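Local coordinates for regulator of G-protein signalling 3 isoform 1 (Homo sapiens, PDB 2F5Y) that belongs to the regulators of G-protein signalling and carries a PDZ domain, a module that commonly binds the C-terminal tails of partner proteins, at residues Gln6-Pro10 / Pro36-Leu42; Asp46-Asn52 / Ile75-Arg81. All coordinates share one frame; numbering follows the deposited sequence.

Contact 1 (Gln6-Pro10 / Pro36-Leu42); sequences QITIP and PAERAGL. With SO4 (sulfate ion), chain C.
Ile-9 lays its side chain on the short helix 36-40, which runs at 142° to strand 6-10, with the segment axes 7.7 Å apart at closest approach. From CB two branches leave. With CG1 beside the backbone N (chi1 -47°), CG2 is anti to that N and reaches the ring of Pro-36 at the first turn, 3.5 Å from its CB, the two side chains crossing at about a right angle. CG1 rests against Ala-40 CB at 3.8 Å, and CD1 goes on to Ala-37 CB at 4.1 Å and to Leu-42 CD2. Two residues earlier, Ile-7 repeats the packing further along: its CG2 touches both Ala-40 CB and Leu-42 N, while CD1 touches C and O of Gly-41, whose positive phi closes the helix in a Schellman motif. Water 1 bridges the backbones, accepting from Thr-8 N and donating to Ala-40 O at 2.7 Å. Arg-39 NH2 donates to sulfate O4 at 2.9 Å; the ion, probably from the crystallisation liquor, is also hydrogen-bonded to the backbone N of Lys-13. The helix packs against strand 3-10, an outermost strand of the PDZ sheet, which pairs with strand 74-81, while Ala-37 and Leu-42 reach Phe-18 on strand 18-21.

Contact 2 (Asp46-Asn52 / Ile75-Arg81); sequences DTVLQLN and IILLVWR
Asp-46 OD2 is gripped by two donors, Arg-81 NH2 at 2.9 Å and the backbone N of Gln-43, while Asp-46 OD1 takes Arg-81 NE at 3.0 Å. The guanidinium meets the carboxylate side-on, one nitrogen to each oxygen on its syn side, the planes almost parallel (7° apart) but stepped, NE lying 30° out of the carboxylate plane. A bend at chi3 (55°) turns the arginine head back alongside the aspartate, and NH2 also donates to Gly-41 O. Were Arg-81 an alanine, the buried Asp-46 carboxylate would probably lose its countercharge and Gly-41 O this donor. Strands 47-51 and 75-81 pair antiparallel within the PDZ sheet, interrupted by a classic beta bulge: Leu-49 and Gln-50 both face Leu-78, whose O accepts from Leu-49 N at 3.0 Å and weakly from Gln-50 N. On one face Leu-51 CD1 touches Leu-77 CD2 at 3.4 Å and Ile-75 CG2 at 3.8 Å, with Phe-18 covering Ile-75 and Leu-77. At the bulge, Leu-49 turns toward the other strand, and its CD1 meets Trp-80 CB at 3.7 Å. At the far end Asn-52 N donates to Ile-76 O at 2.7 Å, and Ile-76 N to Asn-52 OD1 at 2.8 Å.

Overall arrangement
From the N terminus, strand 3-10 runs first; the chain then builds the hairpin of strands 18-21 and 27-31 before helix 36-40 returns to strand 3-10, closing contact 1 across 25 intervening residues. Strand 47-51 follows directly, and after strand 54-55 and helix 61-69 the chain comes back as strand 74-81 to close contact 2 across 22. The two loops are therefore in series, neither enclosing nor crossing the other. Strand 74-81 lies between strands 3-10 and 47-51 and joins the contacts: Ile-7 N and Ile-9 N probably donate to Leu-77 O and Ile-75 O, and Gln-6 and Thr-8 pack on Ile-76. The centres are about 10 Å apart.

Contact 1 (Gln6-Pro10 / Pro36-Leu42)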
loop_
_atom_site.group_PDB
_atom_site.type_symbol
_atom_site.label_atom_id
_atom_site.label_comp_id
_atom_site.label_asym_id
_atom_site.label_seq_id
_atom_site.Cartn_x
_atom_site.Cartn_y
_atom_site.Cartn_z
ATOM N N GLN A 6 10.481 1.223 0.420
ATOM C CA GLN A 6 9.803 1.286 -0.850
ATOM C C GLN A 6 9.426 -0.148 -1.243
ATOM O O GLN A 6 10.299 -0.999 -1.364
ATOM C CB GLN A 6 10.734 1.897 -1.889
ATOM C CG GLN A 6 10.165 1.909 -3.292
ATOM C CD GLN A 6 11.169 2.395 -4.290
ATOM O OE1 GLN A 6 12.041 1.639 -4.721
ATOM N NE2 GLN A 6 11.074 3.670 -4.653
ATOM N N ILE A 7 8.139 -0.394 -1.458
ATOM C CA ILE A 7 7.608 -1.730 -1.716
ATOM C C ILE A 7 6.959 -1.733 -3.103
ATOM O O ILE A 7 6.048 -0.932 -3.360
ATOM C CB ILE A 7 6.521 -2.099 -0.677
ATOM C CG1 ILE A 7 7.047 -1.954 0.759
ATOM C CG2 ILE A 7 5.977 -3.529 -0.919
ATOM C CD1 ILE A 7 8.180 -2.888 1.120
ATOM N N THR A 8 7.420 -2.633 -3.980
ATOM C CA THR A 8 6.946 -2.711 -5.378
ATOM C C THR A 8 6.070 -3.957 -5.538
ATOM O O THR A 8 6.541 -5.078 -5.402
ATOM C CB THR A 8 8.128 -2.774 -6.409
ATOM O OG1 THR A 8 8.927 -1.582 -6.321
ATOM C CG2 THR A 8 7.611 -2.898 -7.833
ATOM N N ILE A 9 4.794 -3.753 -5.830
ATOM C CA ILE A 9 3.846 -4.847 -5.873
ATOM C C ILE A 9 3.241 -4.920 -7.246
ATOM O O ILE A 9 2.445 -4.061 -7.601
ATOM C CB ILE A 9 2.700 -4.653 -4.893
ATOM C CG1 ILE A 9 3.233 -4.249 -3.519
ATOM C CG2 ILE A 9 1.849 -5.939 -4.837
ATOM C CD1 ILE A 9 2.169 -3.649 -2.611
ATOM N N PRO A 10 3.620 -5.938 -8.029
ATOM C CA PRO A 10 2.917 -6.194 -9.291
ATOM C C PRO A 10 1.500 -6.695 -9.029
ATOM O O PRO A 10 1.242 -7.331 -8.009
ATOM C CB PRO A 10 3.772 -7.264 -9.986
ATOM C CG PRO A 10 5.070 -7.315 -9.208
ATOM C CD PRO A 10 4.727 -6.879 -7.806
ATOM N N PRO A 36 0.211 -10.876 -3.546
ATOM C CA PRO A 36 1.234 -9.989 -4.086
ATOM C C PRO A 36 1.940 -9.131 -3.044
ATOM O O PRO A 36 3.156 -9.054 -3.060
ATOM C CB PRO A 36 0.454 -9.124 -5.068
ATOM C CG PRO A 36 -0.673 -9.980 -5.496
ATOM C CD PRO A 36 -1.058 -10.748 -4.292
ATOM N N ALA A 37 1.184 -8.504 -2.142
ATOM C CA ALA A 37 1.744 -7.571 -1.162
ATOM C C ALA A 37 2.642 -8.243 -0.110
ATOM O O ALA A 37 3.688 -7.705 0.243
ATOM C CB ALA A 37 0.631 -6.797 -0.484
ATOM N N GLU A 38 2.250 -9.414 0.383
ATOM C CA GLU A 38 3.039 -10.092 1.405
ATOM C C GLU A 38 4.431 -10.415 0.881
ATOM O O GLU A 38 5.440 -10.143 1.529
ATOM C CB GLU A 38 2.377 -11.401 1.851
ATOM C CG GLU A 38 3.011 -11.999 3.122
ATOM C CD GLU A 38 2.712 -13.475 3.307
ATOM O OE1 GLU A 38 2.894 -14.246 2.338
ATOM O OE2 GLU A 38 2.304 -13.872 4.418
ATOM N N ARG A 39 4.493 -11.032 -0.289
ATOM C CA ARG A 39 5.784 -11.488 -0.774
ATOM C C ARG A 39 6.632 -10.344 -1.331
ATOM O O ARG A 39 7.856 -10.438 -1.336
ATOM C CB ARG A 39 5.640 -12.665 -1.724
ATOM C CG ARG A 39 4.918 -12.353 -2.950
ATOM C CD ARG A 39 4.814 -13.551 -3.818
ATOM N NE ARG A 39 4.075 -13.158 -5.006
ATOM C CZ ARG A 39 2.803 -13.449 -5.251
ATOM N NH1 ARG A 39 2.091 -14.215 -4.427
ATOM N NH2 ARG A 39 2.251 -12.991 -6.355
ATOM N N ALA A 40 5.982 -9.255 -1.738
ATOM C CA ALA A 40 6.661 -7.979 -1.998
ATOM C C ALA A 40 7.318 -7.379 -0.742
ATOM O O ALA A 40 8.299 -6.632 -0.857
ATOM C CB ALA A 40 5.679 -6.949 -2.612
ATOM N N GLY A 41 6.768 -7.674 0.438
ATOM C CA GLY A 41 7.306 -7.159 1.708
ATOM C C GLY A 41 6.417 -6.172 2.480
ATOM O O GLY A 41 6.789 -5.720 3.554
ATOM N N LEU A 42 5.235 -5.839 1.967
ATOM C CA LEU A 42 4.292 -5.018 2.734
ATOM C C LEU A 42 3.900 -5.743 4.025
ATOM O O LEU A 42 3.912 -6.966 4.088
ATOM C CB LEU A 42 3.046 -4.733 1.900
ATOM C CG LEU A 42 2.199 -3.509 2.228
ATOM C CD1 LEU A 42 2.971 -2.241 1.946
ATOM C CD2 LEU A 42 0.919 -3.555 1.426
HETATM S S SO4 C . -1.478 -13.794 -6.994
HETATM O O1 SO4 C . -2.600 -12.865 -7.135
HETATM O O2 SO4 C . -1.153 -13.868 -5.572
HETATM O O3 SO4 C . -1.872 -15.103 -7.506
HETATM O O4 SO4 C . -0.301 -13.383 -7.755
HETATM O O HOH W 1 9.168 -4.832 -2.687
#

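Contact 2 (Asp46-Asn52 / Ile75-Arg81)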
loop_
_atom_site.group_PDB
_atom_site.type_symbol
_atom_site.label_atom_id
_atom_site.label_comp_id
_atom_site.label_asym_id
_atom_site.label_seq_id
_atom_site.Cartn_x
_atom_site.Cartn_y
_atom_site.Cartn_z
ATOM N N ASP A 46 2.057 -0.604 8.348
ATOM C CA ASP A 46 2.763 0.275 7.420
ATOM C C ASP A 46 1.908 1.509 7.118
ATOM O O ASP A 46 0.755 1.383 6.714
ATOM C CB ASP A 46 3.069 -0.446 6.111
ATOM C CG ASP A 46 4.218 -1.423 6.227
ATOM O OD1 ASP A 46 4.915 -1.441 7.265
ATOM O OD2 ASP A 46 4.416 -2.174 5.250
ATOM N N THR A 47 2.470 2.695 7.312
ATOM C CA THR A 47 1.758 3.937 6.985
ATOM C C THR A 47 2.200 4.357 5.589
ATOM O O THR A 47 3.381 4.333 5.283
ATOM C CB THR A 47 2.009 5.052 8.041
ATOM O OG1 THR A 47 1.593 4.585 9.331
ATOM C CG2 THR A 47 1.236 6.324 7.725
ATOM N N VAL A 48 1.234 4.726 4.753
ATOM C CA VAL A 48 1.461 4.973 3.339
ATOM C C VAL A 48 1.716 6.454 3.086
ATOM O O VAL A 48 0.877 7.314 3.373
ATOM C CB VAL A 48 0.269 4.503 2.484
ATOM C CG1 VAL A 48 0.646 4.535 1.000
ATOM C CG2 VAL A 48 -0.169 3.096 2.887
ATOM N N LEU A 49 2.891 6.740 2.534
ATOM C CA LEU A 49 3.322 8.102 2.280
ATOM C C LEU A 49 3.206 8.464 0.813
ATOM O O LEU A 49 2.908 9.607 0.483
ATOM C CB LEU A 49 4.759 8.282 2.768
ATOM C CG LEU A 49 5.024 7.833 4.212
ATOM C CD1 LEU A 49 6.527 7.925 4.521
ATOM C CD2 LEU A 49 4.171 8.633 5.227
ATOM N N GLN A 50 3.451 7.494 -0.061
ATOM C CA GLN A 50 3.490 7.712 -1.507
ATOM C C GLN A 50 2.989 6.488 -2.266
ATOM O O GLN A 50 3.283 5.338 -1.892
ATOM C CB GLN A 50 4.914 8.027 -1.974
ATOM C CG GLN A 50 4.984 8.686 -3.345
ATOM C CD GLN A 50 6.326 9.330 -3.623
ATOM O OE1 GLN A 50 7.244 8.676 -4.101
ATOM N NE2 GLN A 50 6.441 10.625 -3.336
ATOM N N LEU A 51 2.228 6.760 -3.328
ATOM C CA LEU A 51 1.787 5.761 -4.285
ATOM C C LEU A 51 2.309 6.181 -5.669
ATOM O O LEU A 51 1.919 7.219 -6.203
ATOM C CB LEU A 51 0.263 5.693 -4.305
ATOM C CG LEU A 51 -0.345 4.892 -5.449
ATOM C CD1 LEU A 51 -0.093 3.439 -5.188
ATOM C CD2 LEU A 51 -1.827 5.187 -5.577
ATOM N N ASN A 52 3.184 5.364 -6.238
ATOM C CA ASN A 52 3.831 5.692 -7.520
ATOM C C ASN A 52 4.484 7.082 -7.434
ATOM O O ASN A 52 5.273 7.308 -6.523
ATOM C CB ASN A 52 2.832 5.495 -8.682
ATOM C CG ASN A 52 2.358 4.029 -8.787
ATOM O OD1 ASN A 52 3.047 3.114 -8.326
ATOM N ND2 ASN A 52 1.176 3.809 -9.360
ATOM N N ILE A 75 2.042 -1.281 -8.369
ATOM C CA ILE A 75 2.136 -0.106 -7.537
ATOM C C ILE A 75 3.502 -0.120 -6.867
ATOM O O ILE A 75 4.059 -1.175 -6.579
ATOM C CB ILE A 75 1.014 -0.032 -6.462
ATOM C CG1 ILE A 75 0.989 -1.288 -5.583
ATOM C CG2 ILE A 75 -0.346 0.199 -7.119
ATOM C CD1 ILE A 75 0.043 -1.173 -4.356
ATOM N N ILE A 76 4.050 1.070 -6.661
ATOM C CA ILE A 76 5.240 1.245 -5.847
ATOM C C ILE A 76 4.794 2.131 -4.708
ATOM O O ILE A 76 4.400 3.274 -4.934
ATOM C CB ILE A 76 6.373 1.929 -6.609
ATOM C CG1 ILE A 76 6.642 1.202 -7.921
ATOM C CG2 ILE A 76 7.635 1.970 -5.739
ATOM C CD1 ILE A 76 7.408 2.051 -8.935
ATOM N N LEU A 77 4.805 1.586 -3.495
ATOM C CA LEU A 77 4.404 2.337 -2.316
ATOM C C LEU A 77 5.633 2.664 -1.518
ATOM O O LEU A 77 6.477 1.803 -1.313
ATOM C CB LEU A 77 3.502 1.510 -1.418
ATOM C CG LEU A 77 2.180 0.999 -1.951
ATOM C CD1 LEU A 77 1.524 0.148 -0.830
ATOM C CD2 LEU A 77 1.287 2.172 -2.385
ATOM N N LEU A 78 5.738 3.909 -1.073
ATOM C CA LEU A 78 6.702 4.245 -0.062
ATOM C C LEU A 78 5.965 4.241 1.279
ATOM O O LEU A 78 4.993 4.963 1.465
ATOM C CB LEU A 78 7.332 5.600 -0.335
ATOM C CG LEU A 78 8.470 5.889 0.634
ATOM C CD1 LEU A 78 9.707 5.114 0.213
ATOM C CD2 LEU A 78 8.722 7.365 0.686
ATOM N N VAL A 79 6.435 3.417 2.207
ATOM C CA VAL A 79 5.825 3.321 3.518
ATOM C C VAL A 79 6.781 3.681 4.638
ATOM O O VAL A 79 7.995 3.625 4.495
ATOM C CB VAL A 79 5.249 1.922 3.787
ATOM C CG1 VAL A 79 4.224 1.584 2.709
ATOM C CG2 VAL A 79 6.349 0.887 3.852
ATOM N N TRP A 80 6.172 4.044 5.757
ATOM C CA TRP A 80 6.844 4.369 6.992
ATOM C C TRP A 80 6.449 3.277 7.974
ATOM O O TRP A 80 5.250 3.042 8.181
ATOM C CB TRP A 80 6.321 5.733 7.450
ATOM C CG TRP A 80 7.167 6.488 8.402
ATOM C CD1 TRP A 80 8.514 6.717 8.318
ATOM C CD2 TRP A 80 6.713 7.166 9.581
ATOM N NE1 TRP A 80 8.926 7.481 9.388
ATOM C CE2 TRP A 80 7.842 7.775 10.174
ATOM C CE3 TRP A 80 5.460 7.310 10.197
ATOM C CZ2 TRP A 80 7.753 8.529 11.354
ATOM C CZ3 TRP A 80 5.367 8.056 11.365
ATOM C CH2 TRP A 80 6.511 8.651 11.937
ATOM N N ARG A 81 7.429 2.592 8.554
ATOM C CA ARG A 81 7.138 1.520 9.525
ATOM C C ARG A 81 8.049 1.526 10.738
ATOM O O ARG A 81 9.173 2.016 10.690
ATOM C CB ARG A 81 7.195 0.128 8.863
ATOM C CG ARG A 81 8.585 -0.427 8.594
ATOM C CD ARG A 81 8.603 -1.893 8.072
ATOM N NE ARG A 81 7.788 -2.102 6.867
ATOM C CZ ARG A 81 8.027 -3.002 5.904
ATOM N NH1 ARG A 81 9.086 -3.807 5.925
ATOM N NH2 ARG A 81 7.187 -3.085 4.886
HETATM O O HOH W 2 3.731 3.088 10.359
HETATM O O HOH W 3 6.070 5.344 -4.814
#